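Local atomic coordinates of plasmin and fibronectin-binding protein A (Streptococcus pneumoniae, PDB entry 4MR0), a protein that acts as a surface adhesin and invasin of the pneumococcus, binding human fibronectin, plasmin, plasminogen and serum albumin. Residues A[116-121]-A[149-154]; A[134-139]-A[162-167]; A[141-146]-A[168-173]; A[156-161]-A[176-181]. One frame throughout, in Å; residues are numbered along the deposited sequence.

Interaction 1. Residues A[116-121]-A[149-154]; sequences LSVKDY and GNVYFP
The carbonyl oxygen of Leu116 takes the amide of Tyr152, with N to O at 2.6 Å and an N-H...O angle of 162°, the shortest polar bond between the two segments. The same oxygen meets the CA-H of Val151, so one acceptor is held by a strong donor and a weak one. Leu116 N in turn gives to Asn150 O at 2.8 Å, and Val118 N to Tyr152 O at 3.1 Å. This is the pattern of two parallel strands, Leu116 level with Val151 and Ser117 with Tyr152. Just past the pairing the chain turns into a 3-10 segment. Ser117 suits the exit: OG, anti to its own backbone nitrogen (chi1 170°), folds forward to accept from Lys119 N at 3.1 Å, an ST turn, and also rests against CG of Pro154.

Val118 does the apolar work. Val118 CG1 is placed anti to the carbonyl carbon and sits over one face of the Phe153 ring, 3.7 Å from the centroid and only 16° off the normal, a CH-pi contact. Val118 CG1 also touches Val151 CG1 at 3.7 Å, while CG2 faces Pro154 CD. A small branched residue fits here because its two methyls can serve two neighbours at once. Phe153 is also packed edge-to-face with Tyr158 of the following strand. On the more exposed side, the aliphatic part of Lys119 slides past the Pro154 ring, with Lys119 CG to Pro154 CG at 3.8 Å.

Main-chain bonds thus set the pairing of strands 116-117 and 150-153, and contacts specific to side chains, Val118 on Phe153 and Ser117 OG beside Pro154, follow where the chain leaves it.

Interaction 2. Residues A[134-139]-A[162-167]; sequences AIQDAI and EIVFLK. With MN (manganese (II) ion), chain F.
The carboxamide of Gln136 lies alongside the backbone of Phe165 and approaches the ring of that residue obliquely; Gln136 CD is 3.7 Å from Phe165 N. Helix 132-143 is here laid against the beginning of a right-handed parallel beta-helix, as the N-terminal cap does in pectate lyase-like proteins, and the facing turn contributes strand 164-165. Gln136 reaches that strand because CG is anti to its backbone nitrogen (chi1 -167°) and the chain then bends at chi2. A long side chain suits the place, since it spans the distance from the helix to the strand backbone.

Ile135 and Ile139, one helical turn apart, point at the strand. Ile139 CD1 presses on Val164 CG1 at 3.5 Å, closer than carbons usually come. Ile135 CG2 meets Val164 CG1 at 4.0 Å, the two side chains crossing at about a right angle. Ile139 CG2 also touches Lys167 CG at 3.8 Å, so the lysine adds its aliphatic stem here while its NZ makes a salt bridge with Asp140.

At the other end of the segment Glu162 faces a manganese ion, whose remaining protein ligands are His189 and Thr200. Its carboxylate divides its work: Glu162 OE2 binds the manganese at 2.2 Å, while Glu162 OE1 takes water 1, itself a metal ligand, and on its anti lone pair accepts Ile163 N at 2.7 Å.

Interaction 3. Residues A[141-146]-A[168-173]; sequences AAAQGL and SHTHLE
Thr170 and Ala143 carry most of this small contact, with Ala142 next and smaller shares from Ser168 and His169. The methyl CG2 of Thr170 lies against the last turn of helix 132-143, 3.8 Å from Ala143 CB and 3.7 Å from Ala143 N, and it also faces Ala142 CB at 4.2 Å. With chi1 at 60°, Thr170 OG1 sits between the backbone nitrogen and the carbonyl carbon and bonds to Lys167 O, while CG2, anti to the carbonyl carbon, is the branch that meets the helix. Alanines suit the helix side: their short side chains let its backbone come close to the start of strand 170-174.

No direct hydrogen bond joins the two segments; two waters do the bridging. Water 4 donates to Ala142 O at 2.7 Å and to His169 O at 2.6 Å. Water 5 links Ser168 O, at 2.5 Å, with Ala143 O, and sits in the plane of the His169 ring at its edge. The side chains turn instead to the next coil, Ser168 OG bonding with the backbone N of Glu212 and His169 ND1 with the carboxylate of Asp213.

The helix ends in a Schellman motif. Gly145 N returns to Ala142 O at 2.8 Å and Leu146 N to Ala141 O; positive phi at Gly145, 122°, is easy for a residue without a side chain.

Water 4 is thus a second donor to Ala142 O besides Gly145 N, and water 5 supplies one to Ala143 O. The cap is joined to the coil through bridging waters and a small apolar patch in which the Thr170 methyl meets the two alanines.

Interaction 4. Residues A[156-161]-A[176-181]; sequences GTYLVK and EKATIL
Five main-chain hydrogen bonds join Gly156, Tyr158 and Val160 to the segment 177-181, passing back and forth as expected for parallel strands. The shortest, Tyr158 N to Thr179 O, measures 2.7 Å. Thr179 N to Gly156 O and Leu181 N to Tyr158 O are both 2.8 Å. Weaker CA-H...O contacts fill in between, such as Thr157 CA to Thr179 O at 3.2 Å. The two end bonds are longer, Gly156 N to Lys177 O at 3.2 Å and Val160 N to Leu181 O at 3.1 Å. Gly156 sits at its end with phi of 147°, where a side chain would press on the preceding carbonyl.

Apolar contacts differ between the two faces. On the face of Tyr158, Ala178 and Ile180, all buried, Ala178 CB comes to the edge of the tyrosine ring, 4.2 Å from Tyr158 CE2. The small alanine accommodates the broad ring beside it, and the phenol reaches back to bond Pro154 O, so a polar group at the end of a buried side chain is satisfied. The other face, partly exposed, pairs Thr157 with Thr179 and Leu159 with Leu181. Leu159 CD1 lies 4.0 Å from Leu181 CD2. Thr157 CG2 touches Leu181 CB at 3.9 Å, methyl against methylene, because the parallel register sets both residues on the same face.

Strand axes only 18° apart and in-register pairing, with like set beside like at Thr157/Thr179 and Leu159/Leu181, fit successive coils of the parallel beta-helix, the fold of pectate lyase-like proteins, here near its N-terminal end.

The four contacts cluster at the N-terminal end of the beta-helix, about 25 to 31 Å from the centre of the chain. The centres of interactions 1, 2 and 3 lie about 10 to 11 Å apart; the centre of interaction 4 is about 13 Å from those of interactions 1 and 2, and about 19 Å from that of interaction 3. Interactions 2 and 3 share helix 132-143, which lies between strands 116-117 and 150-153 in sequence. The segments of interactions 1, 2 and 3 alternate along the chain; those of interaction 4 alternate with interactions 2 and 3, while interaction 1 closes before it opens. Strand 150-153 also pairs with 170-174, and Ile135 touches Phe153, Tyr158 and Val160, so helix and first coils together form the capped N-terminal end of the adhesin's beta-helix.

Interaction 1. Residues A[116-121]-A[149-154]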
loop_
_atom_site.group_PDB
_atom_site.type_symbol
_atom_site.label_atom_id
_atom_site.label_comp_id
_atom_site.label_asym_id
_atom_site.label_seq_id
_atom_site.Cartn_x
_atom_site.Cartn_y
_atom_site.Cartn_z
ATOM N N LEU A 116 22.500 -2.907 -24.126
ATOM C CA LEU A 116 21.814 -3.298 -25.350
ATOM C C LEU A 116 20.562 -2.455 -25.510
ATOM O O LEU A 116 19.832 -2.243 -24.544
ATOM C CB LEU A 116 21.401 -4.772 -25.287
ATOM C CG LEU A 116 22.421 -5.793 -24.779
ATOM C CD1 LEU A 116 21.752 -7.158 -24.703
ATOM C CD2 LEU A 116 23.641 -5.835 -25.693
ATOM N N SER A 117 20.319 -1.967 -26.721
ATOM C CA SER A 117 19.121 -1.182 -26.979
ATOM C C SER A 117 18.045 -2.144 -27.460
ATOM O O SER A 117 18.329 -3.060 -28.227
ATOM C CB SER A 117 19.380 -0.133 -28.059
ATOM O OG SER A 117 18.163 0.475 -28.462
ATOM N N VAL A 118 16.811 -1.957 -27.003
ATOM C CA VAL A 118 15.736 -2.835 -27.442
ATOM C C VAL A 118 15.501 -2.663 -28.942
ATOM O O VAL A 118 14.867 -3.504 -29.578
ATOM C CB VAL A 118 14.423 -2.546 -26.693
ATOM C CG1 VAL A 118 14.546 -2.988 -25.233
ATOM C CG2 VAL A 118 14.097 -1.062 -26.773
ATOM N N LYS A 119 16.014 -1.567 -29.499
ATOM C CA LYS A 119 15.872 -1.295 -30.933
ATOM C C LYS A 119 16.752 -2.269 -31.712
ATOM O O LYS A 119 16.471 -2.596 -32.866
ATOM C CB LYS A 119 16.294 0.146 -31.251
ATOM C CG LYS A 119 15.563 1.206 -30.439
ATOM C CD LYS A 119 14.065 1.179 -30.691
ATOM C CE LYS A 119 13.652 2.133 -31.802
ATOM N NZ LYS A 119 13.716 3.553 -31.351
ATOM N N ASP A 120 17.818 -2.727 -31.062
ATOM C CA ASP A 120 18.747 -3.672 -31.667
ATOM C C ASP A 120 18.047 -4.965 -32.054
ATOM O O ASP A 120 18.540 -5.720 -32.897
ATOM C CB ASP A 120 19.876 -4.003 -30.690
ATOM C CG ASP A 120 20.828 -2.845 -30.477
ATOM O OD1 ASP A 120 20.440 -1.689 -30.758
ATOM O OD2 ASP A 120 21.963 -3.094 -30.017
ATOM N N TYR A 121 16.897 -5.219 -31.440
ATOM C CA TYR A 121 16.169 -6.446 -31.714
ATOM C C TYR A 121 14.848 -6.267 -32.443
ATOM O O TYR A 121 14.015 -7.175 -32.464
ATOM C CB TYR A 121 15.961 -7.217 -30.408
ATOM C CG TYR A 121 17.257 -7.454 -29.670
ATOM C CD1 TYR A 121 17.821 -6.452 -28.881
ATOM C CD2 TYR A 121 17.947 -8.662 -29.798
ATOM C CE1 TYR A 121 19.039 -6.646 -28.235
ATOM C CE2 TYR A 121 19.167 -8.865 -29.156
ATOM C CZ TYR A 121 19.705 -7.852 -28.378
ATOM O OH TYR A 121 20.910 -8.036 -27.744
ATOM N N GLY A 149 24.370 -7.147 -18.841
ATOM C CA GLY A 149 23.026 -7.366 -18.344
ATOM C C GLY A 149 22.193 -6.104 -18.450
ATOM O O GLY A 149 21.049 -6.066 -17.993
ATOM N N ASN A 150 22.766 -5.072 -19.067
ATOM C CA ASN A 150 22.084 -3.792 -19.229
ATOM C C ASN A 150 21.294 -3.671 -20.527
ATOM O O ASN A 150 21.812 -3.939 -21.616
ATOM C CB ASN A 150 23.097 -2.650 -19.141
ATOM C CG ASN A 150 23.764 -2.575 -17.782
ATOM O OD1 ASN A 150 23.117 -2.286 -16.779
ATOM N ND2 ASN A 150 25.063 -2.845 -17.741
ATOM N N VAL A 151 20.035 -3.263 -20.386
ATOM C CA VAL A 151 19.121 -3.073 -21.510
ATOM C C VAL A 151 18.639 -1.621 -21.490
ATOM O O VAL A 151 18.267 -1.102 -20.438
ATOM C CB VAL A 151 17.905 -4.024 -21.404
ATOM C CG1 VAL A 151 16.911 -3.737 -22.523
ATOM C CG2 VAL A 151 18.373 -5.473 -21.479
ATOM N N TYR A 152 18.647 -0.963 -22.647
ATOM C CA TYR A 152 18.219 0.431 -22.712
ATOM C C TYR A 152 17.012 0.661 -23.615
ATOM O O TYR A 152 16.838 -0.021 -24.625
ATOM C CB TYR A 152 19.382 1.308 -23.183
ATOM C CG TYR A 152 19.052 2.783 -23.232
ATOM C CD1 TYR A 152 18.834 3.510 -22.060
ATOM C CD2 TYR A 152 18.942 3.451 -24.454
ATOM C CE1 TYR A 152 18.513 4.868 -22.102
ATOM C CE2 TYR A 152 18.619 4.810 -24.509
ATOM C CZ TYR A 152 18.406 5.508 -23.331
ATOM O OH TYR A 152 18.073 6.845 -23.385
ATOM N N PHE A 153 16.183 1.629 -23.236
ATOM C CA PHE A 153 14.991 1.986 -23.994
ATOM C C PHE A 153 15.057 3.449 -24.430
ATOM O O PHE A 153 14.942 4.354 -23.600
ATOM C CB PHE A 153 13.715 1.810 -23.156
ATOM C CG PHE A 153 13.337 0.376 -22.882
ATOM C CD1 PHE A 153 14.058 -0.391 -21.970
ATOM C CD2 PHE A 153 12.232 -0.189 -23.508
ATOM C CE1 PHE A 153 13.680 -1.707 -21.683
ATOM C CE2 PHE A 153 11.840 -1.504 -23.230
ATOM C CZ PHE A 153 12.564 -2.261 -22.317
ATOM N N PRO A 154 15.262 3.699 -25.735
ATOM C CA PRO A 154 15.331 5.067 -26.262
ATOM C C PRO A 154 13.942 5.709 -26.204
ATOM O O PRO A 154 12.950 5.028 -25.942
ATOM C CB PRO A 154 15.790 4.860 -27.708
ATOM C CG PRO A 154 16.608 3.597 -27.627
ATOM C CD PRO A 154 15.753 2.728 -26.730
#

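Interaction 2. Residues A[134-139]-A[162-167]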
loop_
_atom_site.group_PDB
_atom_site.type_symbol
_atom_site.label_atom_id
_atom_site.label_comp_id
_atom_site.label_asym_id
_atom_site.label_seq_id
_atom_site.Cartn_x
_atom_site.Cartn_y
_atom_site.Cartn_z
ATOM N N ALA A 134 10.808 -8.169 -29.257
ATOM C CA ALA A 134 12.085 -7.468 -29.348
ATOM C C ALA A 134 12.618 -7.192 -27.945
ATOM O O ALA A 134 13.805 -7.394 -27.664
ATOM C CB ALA A 134 11.911 -6.155 -30.116
ATOM N N ILE A 135 11.733 -6.724 -27.072
ATOM C CA ILE A 135 12.091 -6.429 -25.690
ATOM C C ILE A 135 12.525 -7.715 -24.976
ATOM O O ILE A 135 13.535 -7.738 -24.283
ATOM C CB ILE A 135 10.894 -5.778 -24.945
ATOM C CG1 ILE A 135 10.589 -4.415 -25.571
ATOM C CG2 ILE A 135 11.210 -5.625 -23.451
ATOM C CD1 ILE A 135 9.225 -3.839 -25.195
ATOM N N GLN A 136 11.776 -8.793 -25.167
ATOM C CA GLN A 136 12.126 -10.055 -24.522
ATOM C C GLN A 136 13.485 -10.567 -25.005
ATOM O O GLN A 136 14.282 -11.069 -24.211
ATOM C CB GLN A 136 11.053 -11.107 -24.790
ATOM C CG GLN A 136 11.169 -12.348 -23.906
ATOM C CD GLN A 136 11.075 -12.026 -22.417
ATOM O OE1 GLN A 136 12.069 -12.081 -21.686
ATOM N NE2 GLN A 136 9.881 -11.674 -21.966
ATOM N N ASP A 137 13.752 -10.444 -26.303
ATOM C CA ASP A 137 15.029 -10.898 -26.849
ATOM C C ASP A 137 16.180 -10.091 -26.253
ATOM O O ASP A 137 17.264 -10.619 -26.011
ATOM C CB ASP A 137 15.048 -10.772 -28.382
ATOM C CG ASP A 137 13.996 -11.640 -29.055
ATOM O OD1 ASP A 137 13.680 -12.720 -28.516
ATOM O OD2 ASP A 137 13.494 -11.249 -30.132
ATOM N N ALA A 138 15.942 -8.806 -26.018
ATOM C CA ALA A 138 16.959 -7.945 -25.438
ATOM C C ALA A 138 17.261 -8.436 -24.028
ATOM O O ALA A 138 18.419 -8.606 -23.649
ATOM C CB ALA A 138 16.472 -6.504 -25.396
ATOM N N ILE A 139 16.203 -8.666 -23.255
ATOM C CA ILE A 139 16.346 -9.140 -21.888
ATOM C C ILE A 139 17.046 -10.494 -21.852
ATOM O O ILE A 139 17.963 -10.704 -21.060
ATOM C CB ILE A 139 14.963 -9.255 -21.199
ATOM C CG1 ILE A 139 14.365 -7.857 -21.000
ATOM C CG2 ILE A 139 15.099 -9.961 -19.864
ATOM C CD1 ILE A 139 12.947 -7.868 -20.485
ATOM N N GLU A 162 1.657 -8.966 -24.953
ATOM C CA GLU A 162 1.769 -10.094 -24.034
ATOM C C GLU A 162 2.769 -9.712 -22.950
ATOM O O GLU A 162 3.461 -8.692 -23.057
ATOM C CB GLU A 162 2.225 -11.371 -24.751
ATOM C CG GLU A 162 1.153 -12.475 -24.834
ATOM C CD GLU A 162 0.907 -13.209 -23.508
ATOM O OE1 GLU A 162 1.538 -12.870 -22.483
ATOM O OE2 GLU A 162 0.076 -14.144 -23.494
ATOM N N ILE A 163 2.831 -10.539 -21.913
ATOM C CA ILE A 163 3.700 -10.325 -20.762
ATOM C C ILE A 163 5.182 -10.443 -21.078
ATOM O O ILE A 163 5.600 -11.325 -21.826
ATOM C CB ILE A 163 3.363 -11.349 -19.643
ATOM C CG1 ILE A 163 1.875 -11.262 -19.285
ATOM C CG2 ILE A 163 4.230 -11.100 -18.413
ATOM C CD1 ILE A 163 1.400 -12.398 -18.386
ATOM N N VAL A 164 5.965 -9.537 -20.499
ATOM C CA VAL A 164 7.415 -9.521 -20.645
ATOM C C VAL A 164 7.967 -10.149 -19.365
ATOM O O VAL A 164 7.492 -9.849 -18.266
ATOM C CB VAL A 164 7.946 -8.073 -20.761
ATOM C CG1 VAL A 164 9.472 -8.073 -20.780
ATOM C CG2 VAL A 164 7.385 -7.413 -22.017
ATOM N N PHE A 165 8.962 -11.017 -19.499
ATOM C CA PHE A 165 9.528 -11.681 -18.337
ATOM C C PHE A 165 10.924 -11.202 -17.985
ATOM O O PHE A 165 11.860 -11.336 -18.777
ATOM C CB PHE A 165 9.524 -13.190 -18.573
ATOM C CG PHE A 165 8.168 -13.722 -18.924
ATOM C CD1 PHE A 165 7.170 -13.799 -17.958
ATOM C CD2 PHE A 165 7.865 -14.085 -20.236
ATOM C CE1 PHE A 165 5.885 -14.215 -18.294
ATOM C CE2 PHE A 165 6.580 -14.504 -20.584
ATOM C CZ PHE A 165 5.589 -14.572 -19.607
ATOM N N LEU A 166 11.052 -10.626 -16.795
ATOM C CA LEU A 166 12.333 -10.138 -16.320
ATOM C C LEU A 166 13.154 -11.365 -15.958
ATOM O O LEU A 166 12.596 -12.402 -15.595
ATOM C CB LEU A 166 12.132 -9.250 -15.091
ATOM C CG LEU A 166 11.230 -8.033 -15.343
ATOM C CD1 LEU A 166 11.000 -7.286 -14.038
ATOM C CD2 LEU A 166 11.868 -7.119 -16.390
ATOM N N LYS A 167 14.473 -11.260 -16.075
ATOM C CA LYS A 167 15.337 -12.391 -15.760
ATOM C C LYS A 167 16.394 -11.935 -14.777
ATOM O O LYS A 167 16.636 -10.736 -14.624
ATOM C CB LYS A 167 16.013 -12.922 -17.026
ATOM C CG LYS A 167 15.065 -13.329 -18.153
ATOM C CD LYS A 167 14.290 -14.591 -17.822
ATOM C CE LYS A 167 13.444 -15.051 -19.004
ATOM N NZ LYS A 167 14.283 -15.439 -20.176
HETATM MN MN MN F . -0.478 -15.709 -22.070
HETATM O O HOH W 1 1.514 -15.047 -20.938
HETATM O O HOH W 2 -2.269 -16.322 -23.521
HETATM O O HOH W 3 0.998 -16.973 -23.238
#

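Interaction 3. Residues A[141-146]-A[168-173]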
loop_
_atom_site.group_PDB
_atom_site.type_symbol
_atom_site.label_atom_id
_atom_site.label_comp_id
_atom_site.label_asym_id
_atom_site.label_seq_id
_atom_site.Cartn_x
_atom_site.Cartn_y
_atom_site.Cartn_z
ATOM N N ALA A 141 19.120 -11.823 -23.955
ATOM C CA ALA A 141 20.537 -11.694 -24.281
ATOM C C ALA A 141 21.293 -11.110 -23.093
ATOM O O ALA A 141 22.403 -11.542 -22.772
ATOM C CB ALA A 141 20.715 -10.801 -25.501
ATOM N N ALA A 142 20.685 -10.125 -22.435
ATOM C CA ALA A 142 21.306 -9.483 -21.286
ATOM C C ALA A 142 21.500 -10.489 -20.154
ATOM O O ALA A 142 22.524 -10.478 -19.468
ATOM C CB ALA A 142 20.446 -8.319 -20.812
ATOM N N ALA A 143 20.506 -11.356 -19.972
ATOM C CA ALA A 143 20.541 -12.378 -18.931
ATOM C C ALA A 143 21.710 -13.335 -19.135
ATOM O O ALA A 143 22.201 -13.941 -18.180
ATOM C CB ALA A 143 19.229 -13.153 -18.916
ATOM N N GLN A 144 22.153 -13.467 -20.380
ATOM C CA GLN A 144 23.272 -14.346 -20.700
ATOM C C GLN A 144 24.597 -13.659 -20.412
ATOM O O GLN A 144 25.648 -14.299 -20.413
ATOM C CB GLN A 144 23.223 -14.767 -22.171
ATOM C CG GLN A 144 22.131 -15.771 -22.498
ATOM C CD GLN A 144 22.148 -16.963 -21.551
ATOM O OE1 GLN A 144 23.210 -17.518 -21.251
ATOM N NE2 GLN A 144 20.970 -17.367 -21.080
ATOM N N GLY A 145 24.544 -12.352 -20.177
ATOM C CA GLY A 145 25.751 -11.606 -19.880
ATOM C C GLY A 145 26.014 -10.455 -20.833
ATOM O O GLY A 145 26.781 -9.549 -20.512
ATOM N N LEU A 146 25.384 -10.481 -22.002
ATOM C CA LEU A 146 25.582 -9.426 -22.989
ATOM C C LEU A 146 25.295 -8.032 -22.450
ATOM O O LEU A 146 24.308 -7.814 -21.744
ATOM C CB LEU A 146 24.717 -9.684 -24.229
ATOM C CG LEU A 146 25.280 -10.696 -25.229
ATOM C CD1 LEU A 146 24.335 -10.836 -26.416
ATOM C CD2 LEU A 146 26.656 -10.233 -25.698
ATOM N N SER A 168 17.021 -12.896 -14.109
ATOM C CA SER A 168 18.066 -12.590 -13.145
ATOM C C SER A 168 19.237 -11.853 -13.784
ATOM O O SER A 168 19.615 -12.127 -14.929
ATOM C CB SER A 168 18.588 -13.874 -12.495
ATOM O OG SER A 168 17.638 -14.414 -11.593
ATOM N N HIS A 169 19.800 -10.921 -13.024
ATOM C CA HIS A 169 20.948 -10.130 -13.443
ATOM C C HIS A 169 20.719 -9.254 -14.676
ATOM O O HIS A 169 21.631 -9.052 -15.481
ATOM C CB HIS A 169 22.152 -11.054 -13.652
ATOM C CG HIS A 169 22.471 -11.896 -12.454
ATOM N ND1 HIS A 169 22.865 -11.354 -11.249
ATOM C CD2 HIS A 169 22.397 -13.234 -12.257
ATOM C CE1 HIS A 169 23.018 -12.322 -10.361
ATOM N NE2 HIS A 169 22.738 -13.472 -10.947
ATOM N N THR A 170 19.501 -8.739 -14.828
ATOM C CA THR A 170 19.204 -7.852 -15.946
ATOM C C THR A 170 18.859 -6.492 -15.354
ATOM O O THR A 170 18.252 -6.409 -14.283
ATOM C CB THR A 170 18.026 -8.362 -16.813
ATOM O OG1 THR A 170 16.841 -8.462 -16.017
ATOM C CG2 THR A 170 18.355 -9.722 -17.410
ATOM N N HIS A 171 19.254 -5.428 -16.044
ATOM C CA HIS A 171 19.008 -4.075 -15.559
ATOM C C HIS A 171 18.500 -3.184 -16.682
ATOM O O HIS A 171 19.247 -2.827 -17.594
ATOM C CB HIS A 171 20.299 -3.513 -14.961
ATOM C CG HIS A 171 20.978 -4.467 -14.030
ATOM N ND1 HIS A 171 21.947 -5.354 -14.452
ATOM C CD2 HIS A 171 20.752 -4.749 -12.725
ATOM C CE1 HIS A 171 22.284 -6.145 -13.447
ATOM N NE2 HIS A 171 21.573 -5.798 -12.388
ATOM N N LEU A 172 17.218 -2.839 -16.608
ATOM C CA LEU A 172 16.581 -2.011 -17.619
ATOM C C LEU A 172 16.595 -0.539 -17.239
ATOM O O LEU A 172 16.300 -0.171 -16.101
ATOM C CB LEU A 172 15.136 -2.474 -17.848
ATOM C CG LEU A 172 14.916 -3.742 -18.683
ATOM C CD1 LEU A 172 15.733 -4.888 -18.106
ATOM C CD2 LEU A 172 13.433 -4.097 -18.709
ATOM N N GLU A 173 16.956 0.291 -18.212
ATOM C CA GLU A 173 17.002 1.736 -18.034
ATOM C C GLU A 173 16.205 2.326 -19.190
ATOM O O GLU A 173 16.480 2.027 -20.356
ATOM C CB GLU A 173 18.444 2.240 -18.103
ATOM C CG GLU A 173 18.597 3.716 -17.762
ATOM C CD GLU A 173 19.969 4.271 -18.125
ATOM O OE1 GLU A 173 20.921 3.472 -18.266
ATOM O OE2 GLU A 173 20.094 5.509 -18.261
HETATM O O HOH W 4 23.262 -10.561 -16.874
HETATM O O HOH W 5 20.787 -14.278 -15.489
#

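Interaction 4. Residues A[156-161]-A[176-181]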
loop_
_atom_site.group_PDB
_atom_site.type_symbol
_atom_site.label_atom_id
_atom_site.label_comp_id
_atom_site.label_asym_id
_atom_site.label_seq_id
_atom_site.Cartn_x
_atom_site.Cartn_y
_atom_site.Cartn_z
ATOM N N GLY A 156 10.358 6.927 -26.972
ATOM C CA GLY A 156 9.370 6.245 -27.786
ATOM C C GLY A 156 8.267 5.600 -26.975
ATOM O O GLY A 156 8.234 5.716 -25.752
ATOM N N THR A 157 7.351 4.929 -27.662
ATOM C CA THR A 157 6.252 4.243 -26.994
ATOM C C THR A 157 6.321 2.789 -27.429
ATOM O O THR A 157 6.179 2.475 -28.608
ATOM C CB THR A 157 4.895 4.848 -27.377
ATOM O OG1 THR A 157 4.896 6.241 -27.050
ATOM C CG2 THR A 157 3.773 4.170 -26.610
ATOM N N TYR A 158 6.554 1.906 -26.466
ATOM C CA TYR A 158 6.692 0.487 -26.744
ATOM C C TYR A 158 5.463 -0.319 -26.365
ATOM O O TYR A 158 5.239 -0.620 -25.198
ATOM C CB TYR A 158 7.917 -0.035 -26.002
ATOM C CG TYR A 158 9.167 0.735 -26.361
ATOM C CD1 TYR A 158 9.940 0.367 -27.459
ATOM C CD2 TYR A 158 9.542 1.867 -25.637
ATOM C CE1 TYR A 158 11.056 1.105 -27.833
ATOM C CE2 TYR A 158 10.658 2.619 -26.004
ATOM C CZ TYR A 158 11.409 2.230 -27.104
ATOM O OH TYR A 158 12.508 2.962 -27.476
ATOM N N LEU A 159 4.664 -0.660 -27.368
ATOM C CA LEU A 159 3.456 -1.440 -27.153
ATOM C C LEU A 159 3.807 -2.913 -26.947
ATOM O O LEU A 159 4.680 -3.443 -27.637
ATOM C CB LEU A 159 2.537 -1.319 -28.373
ATOM C CG LEU A 159 1.339 -2.270 -28.438
ATOM C CD1 LEU A 159 0.304 -1.861 -27.399
ATOM C CD2 LEU A 159 0.731 -2.247 -29.843
ATOM N N VAL A 160 3.154 -3.561 -25.984
ATOM C CA VAL A 160 3.364 -4.994 -25.761
ATOM C C VAL A 160 2.002 -5.672 -25.725
ATOM O O VAL A 160 1.087 -5.208 -25.048
ATOM C CB VAL A 160 4.139 -5.307 -24.451
ATOM C CG1 VAL A 160 5.554 -4.754 -24.552
ATOM C CG2 VAL A 160 3.404 -4.749 -23.233
ATOM N N LYS A 161 1.859 -6.759 -26.471
ATOM C CA LYS A 161 0.585 -7.463 -26.514
ATOM C C LYS A 161 0.556 -8.722 -25.656
ATOM O O LYS A 161 -0.440 -9.455 -25.640
ATOM C CB LYS A 161 0.207 -7.797 -27.957
ATOM C CG LYS A 161 -0.107 -6.562 -28.795
ATOM C CD LYS A 161 -0.935 -6.942 -30.010
ATOM C CE LYS A 161 -1.238 -5.743 -30.883
ATOM N NZ LYS A 161 -2.181 -6.122 -31.979
ATOM N N GLU A 176 13.684 9.139 -20.278
ATOM C CA GLU A 176 12.622 9.880 -19.624
ATOM C C GLU A 176 11.376 9.909 -20.506
ATOM O O GLU A 176 10.246 9.888 -20.010
ATOM C CB GLU A 176 13.108 11.300 -19.333
ATOM C CG GLU A 176 14.474 11.606 -19.953
ATOM C CD GLU A 176 15.609 10.784 -19.339
ATOM O OE1 GLU A 176 16.288 10.040 -20.085
ATOM O OE2 GLU A 176 15.821 10.887 -18.108
ATOM N N LYS A 177 11.581 9.949 -21.818
ATOM C CA LYS A 177 10.460 9.985 -22.745
ATOM C C LYS A 177 10.130 8.623 -23.339
ATOM O O LYS A 177 9.498 8.527 -24.396
ATOM C CB LYS A 177 10.721 11.009 -23.856
ATOM C CG LYS A 177 10.885 12.429 -23.320
ATOM C CD LYS A 177 10.336 13.472 -24.288
ATOM C CE LYS A 177 11.232 13.657 -25.504
ATOM N NZ LYS A 177 12.494 14.369 -25.152
ATOM N N ALA A 178 10.567 7.566 -22.657
ATOM C CA ALA A 178 10.273 6.207 -23.092
ATOM C C ALA A 178 9.046 5.764 -22.302
ATOM O O ALA A 178 9.007 5.893 -21.070
ATOM C CB ALA A 178 11.450 5.282 -22.802
ATOM N N THR A 179 8.036 5.273 -23.013
ATOM C CA THR A 179 6.805 4.804 -22.386
ATOM C C THR A 179 6.489 3.370 -22.805
ATOM O O THR A 179 6.487 3.043 -23.992
ATOM C CB THR A 179 5.587 5.686 -22.782
ATOM O OG1 THR A 179 5.750 7.005 -22.250
ATOM C CG2 THR A 179 4.297 5.086 -22.243
ATOM N N ILE A 180 6.227 2.512 -21.828
ATOM C CA ILE A 180 5.869 1.141 -22.132
ATOM C C ILE A 180 4.346 1.118 -22.118
ATOM O O ILE A 180 3.722 1.425 -21.100
ATOM C CB ILE A 180 6.480 0.180 -21.093
ATOM C CG1 ILE A 180 8.001 0.155 -21.290
ATOM C CG2 ILE A 180 5.896 -1.219 -21.247
ATOM C CD1 ILE A 180 8.737 -0.764 -20.366
ATOM N N LEU A 181 3.744 0.792 -23.260
ATOM C CA LEU A 181 2.287 0.775 -23.372
ATOM C C LEU A 181 1.673 -0.610 -23.221
ATOM O O LEU A 181 1.953 -1.520 -24.004
ATOM C CB LEU A 181 1.865 1.379 -24.718
ATOM C CG LEU A 181 0.365 1.433 -25.025
ATOM C CD1 LEU A 181 -0.361 2.279 -23.984
ATOM C CD2 LEU A 181 0.161 2.007 -26.431
#